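Local coordinates for protein UDP-N-acetylglucosamine pyrophosphorylase (Entamoeba histolytica, PDB 3OC9) that probably catalyses the formation of UDP-N-acetylglucosamine and diphosphate from UTP and N-acetylglucosamine 1-phosphate, in the biosynthesis of this nucleotide sugar, at residues Q70-R75 against I94-M99; G159-L164 against N264-S269; V182-D187 against C191-P196; P196-Y201 against E208-I213. One frame throughout, in Å; residues are numbered along the deposited sequence.

Contact 1 (Q70-R75 against I94-M99)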
loop_
_atom_site.group_PDB
_atom_site.type_symbol
_atom_site.label_atom_id
_atom_site.label_comp_id
_atom_site.label_asym_id
_atom_site.label_seq_id
_atom_site.Cartn_x
_atom_site.Cartn_y
_atom_site.Cartn_z
ATOM N N GLN A 70 -12.801 1.020 5.909
ATOM C CA GLN A 70 -14.038 0.409 5.361
ATOM C C GLN A 70 -13.888 -0.033 3.873
ATOM O O GLN A 70 -14.384 -1.110 3.511
ATOM C CB GLN A 70 -15.282 1.324 5.539
ATOM C CG GLN A 70 -16.601 0.691 4.972
ATOM C CD GLN A 70 -17.889 1.464 5.343
ATOM O OE1 GLN A 70 -17.854 2.483 6.050
ATOM N NE2 GLN A 70 -19.035 0.960 4.870
ATOM N N MET A 71 -13.243 0.794 3.034
ATOM C CA MET A 71 -12.927 0.454 1.621
ATOM C C MET A 71 -12.161 -0.883 1.514
ATOM O O MET A 71 -12.532 -1.801 0.743
ATOM C CB MET A 71 -12.059 1.546 0.957
ATOM C CG MET A 71 -12.452 3.014 1.172
ATOM S SD MET A 71 -13.153 3.832 -0.268
ATOM C CE MET A 71 -14.850 3.282 -0.131
ATOM N N THR A 72 -11.064 -0.978 2.278
ATOM C CA THR A 72 -10.244 -2.208 2.327
ATOM C C THR A 72 -11.065 -3.435 2.788
ATOM O O THR A 72 -10.994 -4.504 2.169
ATOM C CB THR A 72 -8.948 -2.013 3.199
ATOM O OG1 THR A 72 -8.246 -0.837 2.758
ATOM C CG2 THR A 72 -8.010 -3.249 3.107
ATOM N N SER A 73 -11.871 -3.282 3.853
ATOM C CA SER A 73 -12.739 -4.379 4.315
ATOM C C SER A 73 -13.659 -4.908 3.194
ATOM O O SER A 73 -13.802 -6.131 3.012
ATOM C CB SER A 73 -13.583 -3.949 5.545
ATOM O OG SER A 73 -12.716 -3.582 6.632
ATOM N N GLU A 74 -14.254 -3.987 2.439
ATOM C CA GLU A 74 -15.216 -4.339 1.373
ATOM C C GLU A 74 -14.550 -5.048 0.170
ATOM O O GLU A 74 -15.114 -6.008 -0.399
ATOM C CB GLU A 74 -16.027 -3.096 0.948
ATOM C CG GLU A 74 -17.049 -2.636 2.037
ATOM C CD GLU A 74 -17.888 -1.410 1.646
ATOM O OE1 GLU A 74 -17.578 -0.741 0.639
ATOM O OE2 GLU A 74 -18.848 -1.096 2.393
ATOM N N ARG A 75 -13.342 -4.607 -0.196
ATOM C CA ARG A 75 -12.572 -5.295 -1.235
ATOM C C ARG A 75 -12.197 -6.744 -0.824
ATOM O O ARG A 75 -12.297 -7.658 -1.647
ATOM C CB ARG A 75 -11.348 -4.447 -1.656
ATOM C CG ARG A 75 -10.498 -5.063 -2.787
ATOM C CD ARG A 75 -9.874 -3.984 -3.693
ATOM N NE ARG A 75 -10.829 -3.498 -4.670
ATOM C CZ ARG A 75 -10.666 -2.435 -5.456
ATOM N NH1 ARG A 75 -11.637 -2.118 -6.294
ATOM N NH2 ARG A 75 -9.558 -1.677 -5.419
ATOM N N ILE A 94 -9.452 -14.548 3.991
ATOM C CA ILE A 94 -8.160 -13.819 3.860
ATOM C C ILE A 94 -7.777 -13.126 5.192
ATOM O O ILE A 94 -8.418 -12.158 5.579
ATOM C CB ILE A 94 -8.201 -12.740 2.704
ATOM C CG1 ILE A 94 -8.561 -13.375 1.356
ATOM C CG2 ILE A 94 -6.826 -11.980 2.609
ATOM C CD1 ILE A 94 -8.916 -12.306 0.245
ATOM N N HIS A 95 -6.741 -13.609 5.885
ATOM C CA HIS A 95 -6.269 -12.973 7.136
ATOM C C HIS A 95 -5.564 -11.612 6.838
ATOM O O HIS A 95 -4.869 -11.495 5.820
ATOM C CB HIS A 95 -5.360 -13.951 7.931
ATOM C CG HIS A 95 -6.116 -15.064 8.617
ATOM N ND1 HIS A 95 -6.712 -14.905 9.852
ATOM C CD2 HIS A 95 -6.414 -16.326 8.218
ATOM C CE1 HIS A 95 -7.328 -16.027 10.194
ATOM N NE2 HIS A 95 -7.176 -16.903 9.214
ATOM N N TRP A 96 -5.763 -10.610 7.713
ATOM C CA TRP A 96 -5.271 -9.219 7.542
ATOM C C TRP A 96 -4.447 -8.810 8.774
ATOM O O TRP A 96 -4.986 -8.768 9.895
ATOM C CB TRP A 96 -6.475 -8.259 7.344
ATOM C CG TRP A 96 -6.177 -6.765 7.113
ATOM C CD1 TRP A 96 -4.939 -6.167 6.897
ATOM C CD2 TRP A 96 -7.143 -5.702 7.060
ATOM N NE1 TRP A 96 -5.105 -4.796 6.721
ATOM C CE2 TRP A 96 -6.436 -4.490 6.817
ATOM C CE3 TRP A 96 -8.541 -5.658 7.193
ATOM C CZ2 TRP A 96 -7.084 -3.243 6.704
ATOM C CZ3 TRP A 96 -9.198 -4.407 7.075
ATOM C CH2 TRP A 96 -8.459 -3.218 6.823
ATOM N N PHE A 97 -3.153 -8.525 8.561
ATOM C CA PHE A 97 -2.218 -8.148 9.647
ATOM C C PHE A 97 -1.964 -6.624 9.546
ATOM O O PHE A 97 -1.493 -6.136 8.502
ATOM C CB PHE A 97 -0.916 -8.991 9.531
ATOM C CG PHE A 97 -1.175 -10.491 9.512
ATOM C CD1 PHE A 97 -1.436 -11.186 10.711
ATOM C CD2 PHE A 97 -1.185 -11.201 8.313
ATOM C CE1 PHE A 97 -1.723 -12.566 10.703
ATOM C CE2 PHE A 97 -1.457 -12.591 8.288
ATOM C CZ PHE A 97 -1.727 -13.274 9.497
ATOM N N LEU A 98 -2.287 -5.894 10.625
ATOM C CA LEU A 98 -2.232 -4.425 10.626
ATOM C C LEU A 98 -1.176 -3.930 11.599
ATOM O O LEU A 98 -1.312 -4.105 12.815
ATOM C CB LEU A 98 -3.592 -3.820 11.007
ATOM C CG LEU A 98 -4.732 -3.961 10.013
ATOM C CD1 LEU A 98 -5.514 -5.205 10.357
ATOM C CD2 LEU A 98 -5.633 -2.713 10.068
ATOM N N MET A 99 -0.119 -3.312 11.061
ATOM C CA MET A 99 1.007 -2.828 11.913
ATOM C C MET A 99 0.715 -1.474 12.570
ATOM O O MET A 99 0.378 -0.495 11.885
ATOM C CB MET A 99 2.331 -2.762 11.120
ATOM C CG MET A 99 3.576 -2.503 12.002
ATOM S SD MET A 99 5.195 -2.763 11.180
ATOM C CE MET A 99 5.228 -1.399 10.043
#

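Contact 2 (G159-L164 against N264-S269)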
loop_
_atom_site.group_PDB
_atom_site.type_symbol
_atom_site.label_atom_id
_atom_site.label_comp_id
_atom_site.label_asym_id
_atom_site.label_seq_id
_atom_site.Cartn_x
_atom_site.Cartn_y
_atom_site.Cartn_z
ATOM N N GLY A 159 10.933 -1.834 10.120
ATOM C CA GLY A 159 10.644 -2.595 11.341
ATOM C C GLY A 159 9.610 -3.719 11.177
ATOM O O GLY A 159 9.428 -4.552 12.099
ATOM N N LEU A 160 8.930 -3.745 10.020
ATOM C CA LEU A 160 7.956 -4.804 9.697
ATOM C C LEU A 160 8.483 -6.225 9.918
ATOM O O LEU A 160 7.816 -7.043 10.579
ATOM C CB LEU A 160 7.431 -4.665 8.238
ATOM C CG LEU A 160 6.493 -5.770 7.701
ATOM C CD1 LEU A 160 5.142 -5.806 8.440
ATOM C CD2 LEU A 160 6.227 -5.557 6.202
ATOM N N PHE A 161 9.669 -6.536 9.378
ATOM C CA PHE A 161 10.095 -7.946 9.326
ATOM C C PHE A 161 10.381 -8.561 10.718
ATOM O O PHE A 161 9.876 -9.657 11.018
ATOM C CB PHE A 161 11.236 -8.153 8.301
ATOM C CG PHE A 161 10.909 -7.596 6.913
ATOM C CD1 PHE A 161 9.940 -8.217 6.094
ATOM C CD2 PHE A 161 11.561 -6.469 6.442
ATOM C CE1 PHE A 161 9.623 -7.707 4.830
ATOM C CE2 PHE A 161 11.253 -5.936 5.162
ATOM C CZ PHE A 161 10.273 -6.563 4.359
ATOM N N LYS A 162 11.118 -7.840 11.576
ATOM C CA LYS A 162 11.354 -8.285 12.965
ATOM C C LYS A 162 10.045 -8.347 13.776
ATOM O O LYS A 162 9.822 -9.288 14.566
ATOM C CB LYS A 162 12.395 -7.383 13.651
ATOM C CG LYS A 162 12.776 -7.802 15.085
ATOM C CD LYS A 162 13.420 -9.176 15.131
ATOM C CE LYS A 162 14.027 -9.446 16.504
ATOM N NZ LYS A 162 14.209 -10.901 16.780
ATOM N N ALA A 163 9.166 -7.363 13.569
ATOM C CA ALA A 163 7.856 -7.333 14.254
ATOM C C ALA A 163 6.948 -8.529 13.937
ATOM O O ALA A 163 6.243 -9.031 14.836
ATOM C CB ALA A 163 7.115 -6.005 13.984
ATOM N N LEU A 164 6.952 -8.992 12.681
ATOM C CA LEU A 164 6.205 -10.215 12.315
ATOM C C LEU A 164 6.715 -11.457 13.094
ATOM O O LEU A 164 5.907 -12.265 13.580
ATOM C CB LEU A 164 6.238 -10.486 10.790
ATOM C CG LEU A 164 5.536 -9.494 9.846
ATOM C CD1 LEU A 164 5.890 -9.843 8.395
ATOM C CD2 LEU A 164 3.989 -9.467 9.995
ATOM N N ASN A 264 3.940 -4.690 -2.876
ATOM C CA ASN A 264 4.954 -5.788 -3.004
ATOM C C ASN A 264 4.440 -7.114 -2.440
ATOM O O ASN A 264 3.865 -7.136 -1.342
ATOM C CB ASN A 264 6.288 -5.384 -2.296
ATOM C CG ASN A 264 6.921 -4.111 -2.917
ATOM O OD1 ASN A 264 7.273 -4.102 -4.096
ATOM N ND2 ASN A 264 7.058 -3.039 -2.115
ATOM N N GLY A 265 4.620 -8.203 -3.203
ATOM C CA GLY A 265 4.271 -9.561 -2.739
ATOM C C GLY A 265 5.493 -10.358 -2.260
ATOM O O GLY A 265 6.555 -10.287 -2.881
ATOM N N TYR A 266 5.331 -11.101 -1.154
ATOM C CA TYR A 266 6.423 -11.871 -0.528
ATOM C C TYR A 266 6.010 -13.322 -0.227
ATOM O O TYR A 266 4.901 -13.557 0.291
ATOM C CB TYR A 266 6.832 -11.232 0.812
ATOM C CG TYR A 266 7.280 -9.777 0.806
ATOM C CD1 TYR A 266 8.585 -9.428 0.414
ATOM C CD2 TYR A 266 6.431 -8.760 1.263
ATOM C CE1 TYR A 266 9.019 -8.095 0.443
ATOM C CE2 TYR A 266 6.863 -7.406 1.308
ATOM C CZ TYR A 266 8.144 -7.084 0.888
ATOM O OH TYR A 266 8.556 -5.754 0.927
ATOM N N SER A 267 6.896 -14.285 -0.507
ATOM C CA SER A 267 6.681 -15.688 -0.063
ATOM C C SER A 267 6.948 -15.785 1.447
ATOM O O SER A 267 7.729 -14.994 1.985
ATOM C CB SER A 267 7.551 -16.683 -0.877
ATOM O OG SER A 267 8.933 -16.610 -0.490
ATOM N N THR A 268 6.292 -16.732 2.135
ATOM C CA THR A 268 6.451 -16.898 3.598
ATOM C C THR A 268 7.904 -17.290 3.936
ATOM O O THR A 268 8.485 -16.792 4.917
ATOM C CB THR A 268 5.384 -17.896 4.173
ATOM O OG1 THR A 268 4.067 -17.386 3.911
ATOM C CG2 THR A 268 5.556 -18.085 5.683
ATOM N N SER A 269 8.493 -18.152 3.104
ATOM C CA SER A 269 9.904 -18.535 3.266
ATOM C C SER A 269 10.828 -17.311 3.181
ATOM O O SER A 269 11.819 -17.214 3.939
ATOM C CB SER A 269 10.305 -19.590 2.226
ATOM O OG SER A 269 11.658 -19.983 2.390
#

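Contact 3 (V182-D187 against C191-P196)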
loop_
_atom_site.group_PDB
_atom_site.type_symbol
_atom_site.label_atom_id
_atom_site.label_comp_id
_atom_site.label_asym_id
_atom_site.label_seq_id
_atom_site.Cartn_x
_atom_site.Cartn_y
_atom_site.Cartn_z
ATOM N N VAL A 182 0.541 -9.852 0.362
ATOM C CA VAL A 182 0.734 -8.533 -0.311
ATOM C C VAL A 182 0.805 -7.408 0.732
ATOM O O VAL A 182 -0.153 -7.225 1.529
ATOM C CB VAL A 182 -0.393 -8.217 -1.350
ATOM C CG1 VAL A 182 -0.158 -6.868 -2.023
ATOM C CG2 VAL A 182 -0.508 -9.319 -2.397
ATOM N N ALA A 183 1.935 -6.679 0.743
ATOM C CA ALA A 183 2.148 -5.524 1.642
ATOM C C ALA A 183 2.057 -4.184 0.898
ATOM O O ALA A 183 2.773 -3.975 -0.092
ATOM C CB ALA A 183 3.538 -5.640 2.351
ATOM N N HIS A 184 1.183 -3.278 1.348
ATOM C CA HIS A 184 1.110 -1.957 0.698
ATOM C C HIS A 184 0.885 -0.763 1.635
ATOM O O HIS A 184 0.606 -0.975 2.799
ATOM C CB HIS A 184 0.077 -1.976 -0.429
ATOM C CG HIS A 184 -1.352 -2.070 0.012
ATOM N ND1 HIS A 184 -2.059 -0.988 0.503
ATOM C CD2 HIS A 184 -2.249 -3.077 -0.107
ATOM C CE1 HIS A 184 -3.312 -1.344 0.725
ATOM N NE2 HIS A 184 -3.456 -2.607 0.351
ATOM N N ASN A 185 0.968 0.470 1.115
ATOM C CA ASN A 185 0.805 1.690 1.938
ATOM C C ASN A 185 -0.661 2.118 2.031
ATOM O O ASN A 185 -1.451 1.828 1.130
ATOM C CB ASN A 185 1.686 2.835 1.398
ATOM N N VAL A 186 -1.022 2.800 3.115
ATOM C CA VAL A 186 -2.420 3.169 3.400
ATOM C C VAL A 186 -2.986 4.315 2.504
ATOM O O VAL A 186 -4.206 4.481 2.393
ATOM C CB VAL A 186 -2.584 3.488 4.931
ATOM C CG1 VAL A 186 -2.002 4.851 5.291
ATOM C CG2 VAL A 186 -4.050 3.372 5.363
ATOM N N ASP A 187 -2.102 5.042 1.819
ATOM C CA ASP A 187 -2.490 6.272 1.108
ATOM C C ASP A 187 -3.081 6.045 -0.302
ATOM O O ASP A 187 -3.720 6.948 -0.855
ATOM C CB ASP A 187 -1.288 7.236 1.028
ATOM C CG ASP A 187 -0.814 7.727 2.407
ATOM O OD1 ASP A 187 -1.512 7.511 3.417
ATOM O OD2 ASP A 187 0.267 8.350 2.480
ATOM N N CYS A 191 -5.709 0.826 -4.688
ATOM C CA CYS A 191 -4.995 -0.461 -4.532
ATOM C C CYS A 191 -5.905 -1.712 -4.630
ATOM O O CYS A 191 -6.991 -1.757 -4.010
ATOM C CB CYS A 191 -4.171 -0.469 -3.236
ATOM S SG CYS A 191 -3.091 -1.926 -3.019
ATOM N N LYS A 192 -5.475 -2.716 -5.406
ATOM C CA LYS A 192 -6.267 -3.958 -5.555
ATOM C C LYS A 192 -6.117 -4.963 -4.364
ATOM O O LYS A 192 -6.730 -6.027 -4.365
ATOM C CB LYS A 192 -5.980 -4.656 -6.916
ATOM C CG LYS A 192 -6.548 -3.936 -8.185
ATOM C CD LYS A 192 -6.152 -4.751 -9.460
ATOM C CE LYS A 192 -6.753 -4.166 -10.764
ATOM N NZ LYS A 192 -6.368 -5.034 -11.971
ATOM N N ASP A 193 -5.304 -4.637 -3.355
ATOM C CA ASP A 193 -5.162 -5.518 -2.169
ATOM C C ASP A 193 -4.609 -6.892 -2.583
ATOM O O ASP A 193 -3.576 -6.916 -3.272
ATOM C CB ASP A 193 -6.471 -5.548 -1.325
ATOM C CG ASP A 193 -6.826 -4.156 -0.744
ATOM O OD1 ASP A 193 -5.904 -3.433 -0.310
ATOM O OD2 ASP A 193 -8.016 -3.764 -0.709
ATOM N N VAL A 194 -5.253 -8.009 -2.215
ATOM C CA VAL A 194 -4.744 -9.359 -2.594
ATOM C C VAL A 194 -5.157 -9.697 -4.059
ATOM O O VAL A 194 -6.095 -10.470 -4.309
ATOM C CB VAL A 194 -5.144 -10.472 -1.537
ATOM C CG1 VAL A 194 -4.516 -11.854 -1.877
ATOM C CG2 VAL A 194 -4.732 -10.059 -0.118
ATOM N N ASP A 195 -4.437 -9.094 -5.017
ATOM C CA ASP A 195 -4.790 -9.109 -6.460
ATOM C C ASP A 195 -4.593 -10.528 -7.036
ATOM O O ASP A 195 -3.454 -10.993 -7.101
ATOM C CB ASP A 195 -3.882 -8.078 -7.196
ATOM C CG ASP A 195 -4.112 -8.019 -8.719
ATOM O OD1 ASP A 195 -5.074 -8.641 -9.206
ATOM O OD2 ASP A 195 -3.306 -7.356 -9.442
ATOM N N PRO A 196 -5.684 -11.221 -7.467
ATOM C CA PRO A 196 -5.491 -12.601 -7.987
ATOM C C PRO A 196 -4.503 -12.686 -9.173
ATOM O O PRO A 196 -3.795 -13.711 -9.305
ATOM C CB PRO A 196 -6.911 -13.048 -8.418
ATOM C CG PRO A 196 -7.848 -12.037 -7.878
ATOM C CD PRO A 196 -7.096 -10.803 -7.447
#

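Contact 4 (P196-Y201 against E208-I213)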
loop_
_atom_site.group_PDB
_atom_site.type_symbol
_atom_site.label_atom_id
_atom_site.label_comp_id
_atom_site.label_asym_id
_atom_site.label_seq_id
_atom_site.Cartn_x
_atom_site.Cartn_y
_atom_site.Cartn_z
ATOM N N PRO A 196 -5.684 -11.221 -7.467
ATOM C CA PRO A 196 -5.491 -12.601 -7.987
ATOM C C PRO A 196 -4.503 -12.686 -9.173
ATOM O O PRO A 196 -3.795 -13.711 -9.305
ATOM C CB PRO A 196 -6.911 -13.048 -8.418
ATOM C CG PRO A 196 -7.848 -12.037 -7.878
ATOM C CD PRO A 196 -7.096 -10.803 -7.447
ATOM N N ASN A 197 -4.482 -11.650 -10.031
ATOM C CA ASN A 197 -3.514 -11.579 -11.170
ATOM C C ASN A 197 -2.061 -11.689 -10.684
ATOM O O ASN A 197 -1.230 -12.433 -11.268
ATOM C CB ASN A 197 -3.689 -10.264 -11.982
ATOM C CG ASN A 197 -5.086 -10.113 -12.593
ATOM O OD1 ASN A 197 -5.423 -10.790 -13.570
ATOM N ND2 ASN A 197 -5.898 -9.204 -12.025
ATOM N N MET A 198 -1.764 -10.965 -9.604
ATOM C CA MET A 198 -0.391 -10.908 -9.033
ATOM C C MET A 198 -0.017 -12.206 -8.265
ATOM O O MET A 198 1.123 -12.706 -8.372
ATOM C CB MET A 198 -0.293 -9.629 -8.152
ATOM C CG MET A 198 1.033 -9.394 -7.425
ATOM S SD MET A 198 0.839 -7.991 -6.268
ATOM C CE MET A 198 2.567 -7.600 -6.038
ATOM N N ILE A 199 -0.974 -12.758 -7.500
ATOM C CA ILE A 199 -0.744 -14.032 -6.754
ATOM C C ILE A 199 -0.436 -15.185 -7.743
ATOM O O ILE A 199 0.521 -15.956 -7.551
ATOM C CB ILE A 199 -1.972 -14.396 -5.837
ATOM C CG1 ILE A 199 -2.223 -13.306 -4.779
ATOM C CG2 ILE A 199 -1.865 -15.847 -5.231
ATOM C CD1 ILE A 199 -1.103 -13.063 -3.774
ATOM N N GLY A 200 -1.218 -15.276 -8.820
ATOM C CA GLY A 200 -0.978 -16.303 -9.851
ATOM C C GLY A 200 0.355 -16.144 -10.597
ATOM O O GLY A 200 1.061 -17.137 -10.873
ATOM N N TYR A 201 0.714 -14.897 -10.893
ATOM C CA TYR A 201 2.003 -14.574 -11.562
ATOM C C TYR A 201 3.216 -14.988 -10.686
ATOM O O TYR A 201 4.141 -15.689 -11.160
ATOM C CB TYR A 201 2.030 -13.076 -11.947
ATOM C CG TYR A 201 3.058 -12.659 -13.008
ATOM C CD1 TYR A 201 2.801 -12.860 -14.367
ATOM C CD2 TYR A 201 4.266 -12.028 -12.647
ATOM C CE1 TYR A 201 3.723 -12.453 -15.362
ATOM C CE2 TYR A 201 5.208 -11.619 -13.647
ATOM C CZ TYR A 201 4.923 -11.839 -14.995
ATOM O OH TYR A 201 5.839 -11.460 -15.989
ATOM N N GLU A 208 10.452 -15.071 -4.868
ATOM C CA GLU A 208 10.525 -14.603 -3.444
ATOM C C GLU A 208 9.847 -13.227 -3.226
ATOM O O GLU A 208 9.153 -13.007 -2.219
ATOM C CB GLU A 208 11.990 -14.517 -2.984
ATOM C CG GLU A 208 12.652 -15.906 -2.789
ATOM C CD GLU A 208 14.165 -15.799 -2.637
ATOM O OE1 GLU A 208 14.802 -15.182 -3.505
ATOM O OE2 GLU A 208 14.717 -16.366 -1.670
ATOM N N ILE A 209 10.098 -12.300 -4.155
ATOM C CA ILE A 209 9.469 -10.960 -4.157
ATOM C C ILE A 209 8.899 -10.667 -5.555
ATOM O O ILE A 209 9.591 -10.924 -6.578
ATOM C CB ILE A 209 10.474 -9.800 -3.783
ATOM C CG1 ILE A 209 11.369 -10.178 -2.589
ATOM C CG2 ILE A 209 9.683 -8.469 -3.482
ATOM C CD1 ILE A 209 12.492 -9.141 -2.283
ATOM N N CYS A 210 7.660 -10.143 -5.604
ATOM C CA CYS A 210 7.076 -9.584 -6.832
ATOM C C CYS A 210 6.837 -8.064 -6.596
ATOM O O CYS A 210 6.009 -7.677 -5.724
ATOM C CB CYS A 210 5.771 -10.321 -7.212
ATOM S SG CYS A 210 4.937 -9.711 -8.764
ATOM N N ILE A 211 7.532 -7.216 -7.369
ATOM C CA ILE A 211 7.515 -5.732 -7.173
ATOM C C ILE A 211 6.652 -5.035 -8.252
ATOM O O ILE A 211 7.022 -5.091 -9.437
ATOM C CB ILE A 211 8.965 -5.115 -7.246
ATOM C CG1 ILE A 211 9.928 -5.848 -6.296
ATOM C CG2 ILE A 211 8.943 -3.594 -6.926
ATOM C CD1 ILE A 211 11.477 -5.475 -6.492
ATOM N N LYS A 212 5.535 -4.397 -7.857
ATOM C CA LYS A 212 4.732 -3.574 -8.812
ATOM C C LYS A 212 5.417 -2.218 -9.113
ATOM O O LYS A 212 5.924 -1.552 -8.195
ATOM C CB LYS A 212 3.249 -3.392 -8.342
ATOM C CG LYS A 212 2.338 -4.618 -8.740
ATOM C CD LYS A 212 0.908 -4.539 -8.146
ATOM C CE LYS A 212 -0.080 -5.492 -8.875
ATOM N NZ LYS A 212 -1.508 -5.388 -8.300
ATOM N N ILE A 213 5.444 -1.825 -10.396
ATOM C CA ILE A 213 6.089 -0.564 -10.824
ATOM C C ILE A 213 5.195 0.239 -11.774
ATOM O O ILE A 213 4.294 -0.331 -12.431
ATOM C CB ILE A 213 7.543 -0.774 -11.455
ATOM C CG1 ILE A 213 7.519 -1.540 -12.804
ATOM C CG2 ILE A 213 8.485 -1.489 -10.442
ATOM C CD1 ILE A 213 7.253 -0.637 -14.103
#

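Contact 1 (Q70-R75 against I94-M99)
Thr72 sets its methyl over the indole of Trp96, and this is the dense point of the contact. The CG2 atom lies 4.0 Å from the centroid of the six-membered ring of Trp96, 26° off the ring normal. It is shifted toward the outer rim of the benzo ring, with Thr72 CG2 3.7 Å from both CZ2 and CH2 of Trp96, a clear CH-pi contact. In one of its two modelled conformers Leu98 CD1 lies over the opposite face. Ser73 adds its hydroxyl at the rim, in the ring plane, where Ser73 OG comes within 3.6 Å of Trp96 CZ3; that oxygen is hydrogen-bonded to the carbonyl of Phe69, one turn back in the helix. Trp96 reaches the helix because its CG stands anti to the backbone N (chi1 -178°), and NE1 is anchored to Thr40 OG1 on the adjacent strand. Helix 68-87 here belongs to a beta-alpha-beta crossover in which strands 36-41 and 95-100 run parallel as neighbours, and Trp96 is the strand residue that meets the helix across this contact. The far side of the helix is looser and partly exposed. There Gln70 NE2 bonds to Glu74 OE2 over 3.2 Å, meeting the carboxylate from above its plane, while Glu74 OE1 forms a salt bridge with Lys66.

Contact 2 (G159-L164 against N264-S269)
Tyr266 and Phe161 supply nearly all of the surface buried here, and they meet as a T-shaped aromatic pair. The edge of the Phe161 ring is directed at a face of Tyr266, with the Phe161 and Tyr266 ring centroids 5.7 Å apart and the planes at 86°. The approach is off-centre. Phe161 CZ lies 4.1 Å from Tyr266 CZ and 3.9 Å from Tyr266 OH, so the phenyl tip rests above the hydroxyl end of the tyrosine and not above its middle. Tyr266 OH in turn lies at the edge of the Phe161 ring, in its plane. The edge-to-face geometry brings the slightly positive C-H rim of one ring against the electron-rich face of the other. Both side chains hold CG anti to the carbonyl carbon (chi1 -52° for Phe161 and -57° for Tyr266), which carries each ring across the gap between backbones whose nearest CA atoms, those of Phe161 and Tyr266, are 11.2 Å apart.

Two further residues help to enclose the pair: Phe312, from a loop, and Leu271, from helix 268-274, each touch both rings. That second helix starts directly after the strand, with Ser267 as its N-cap, its OG bonded to the backbone N of Phe270. Helix 160-166 is thereby packed on one face of strand 263-267, an interior strand of the mixed central sheet, in the layered alpha/beta construction typical of a GT-A-like nucleotidyltransferase domain.

Contact 3 (V182-D187 against C191-P196)
His184 NE2 donates to Asp193 OD1 over 2.7 Å, the shortest polar bond between the strand end and the loop that follows it. The carboxylate oxygen is met nearly along its C-O axis, although it sits somewhat out of the imidazole plane, and the N-H...O angle of 147° is correspondingly bent. At the other ring nitrogen, His184 ND1 gives a straighter bond of 2.9 Å to the carbonyl O of Asn185; this oxygen lies in the imidazole plane but is approached from well above the plane of its own carbonyl. With both nitrogens engaged, the rotation of the imidazole is fixed.

Cys191 covers one face of that ring. Its SG lies 3.4 Å from the His184 centroid, 16° off the normal and displaced toward the CD2 side, while its CB also stands over the ring. The same sulfur accepts the backbone N-H of Asp193, a long bond of 3.5 Å between Asp193 N and Cys191 SG, so one thiol joins the ring to the turn of the loop. Asp193 has a positive phi of 61°; its CB points away from the strand, and with CG anti to the carbonyl carbon the carboxylate returns to the histidine. Farther along, Val182 CG1 packs 3.6 Å from Asp193 O, and Val194 forms the centre of an inverse gamma turn, closed by a weak bond from Asp195 N to Asp193 O. Asp195 then N-caps helix 196-204. A histidine-carboxylate hydrogen bond thus pins the loop after a sheet strand, at the strand's C-terminal end, the edge where alpha/beta nucleotidyltransferases generally place their substrate site.

Contact 4 (P196-Y201 against E208-I213)
Helix 196-204 lies beside strand 209-215, with the CA atoms of Met198 and Cys210 coming nearest at 7.9 Å. Met198 makes most of the contact between them. Its CG is anti to the backbone N and the chain stays extended to the methyl (chi1 178°, chi2 -172°), so the thioether projects straight from the helix onto the strand. At its end, Met198 CE stops 3.5 Å from the carbonyl O of Cys210, an oxygen already engaged with the backbone N of Gly265 on the next strand. Nearer the helix, Met198 CG touches Cys210 SG at 4.1 Å, a plain apolar contact.

Lys212, two residues on in the strand, runs its aliphatic chain across the methionine at an oblique angle. Lys212 CE comes within 3.7 Å of Met198 SD and Lys212 CD within 3.9 Å, while Lys212 CG lies near the methyl, so the sulfur rests on methylenes. The ammonium group is carried beyond them: NZ forms salt bridges with Glu332 OE2 and Asp195 OD2. These two carboxylates probably balance the charge of this buried lysine and help to keep its chain extended. Strand 180-184, helix 196-204 and strand 209-215 together make a beta-alpha-beta crossover whose two parallel strands are separated in the sheet by antiparallel strand 263-267, a topology consistent with the central domain of the UDP-sugar pyrophosphorylases.

All four contacts attach helices or a loop to one mixed sheet. Along the chain, contact 1 closes first; contacts 3 and 4 follow in series, sharing Pro196, and both are nested inside the long loop closed by contact 2. Contacts 1 and 3 lie about 9 Å apart between centres and are joined by Arg75, whose NH2 reaches the carbonyl of Cys191. Between contacts 3 and 4, about 11 Å apart, Ile199 packs on Val182 and Val194. Strand 263-267 of contact 2 pairs with strand 180-184 of contact 3 and strand 209-215 of contact 4. Helices 68-87 and 196-204 pack on one face of the sheet and helix 160-166 on the other, consistent with the three-layer alpha/beta core of a GT-A-like nucleotidyltransferase.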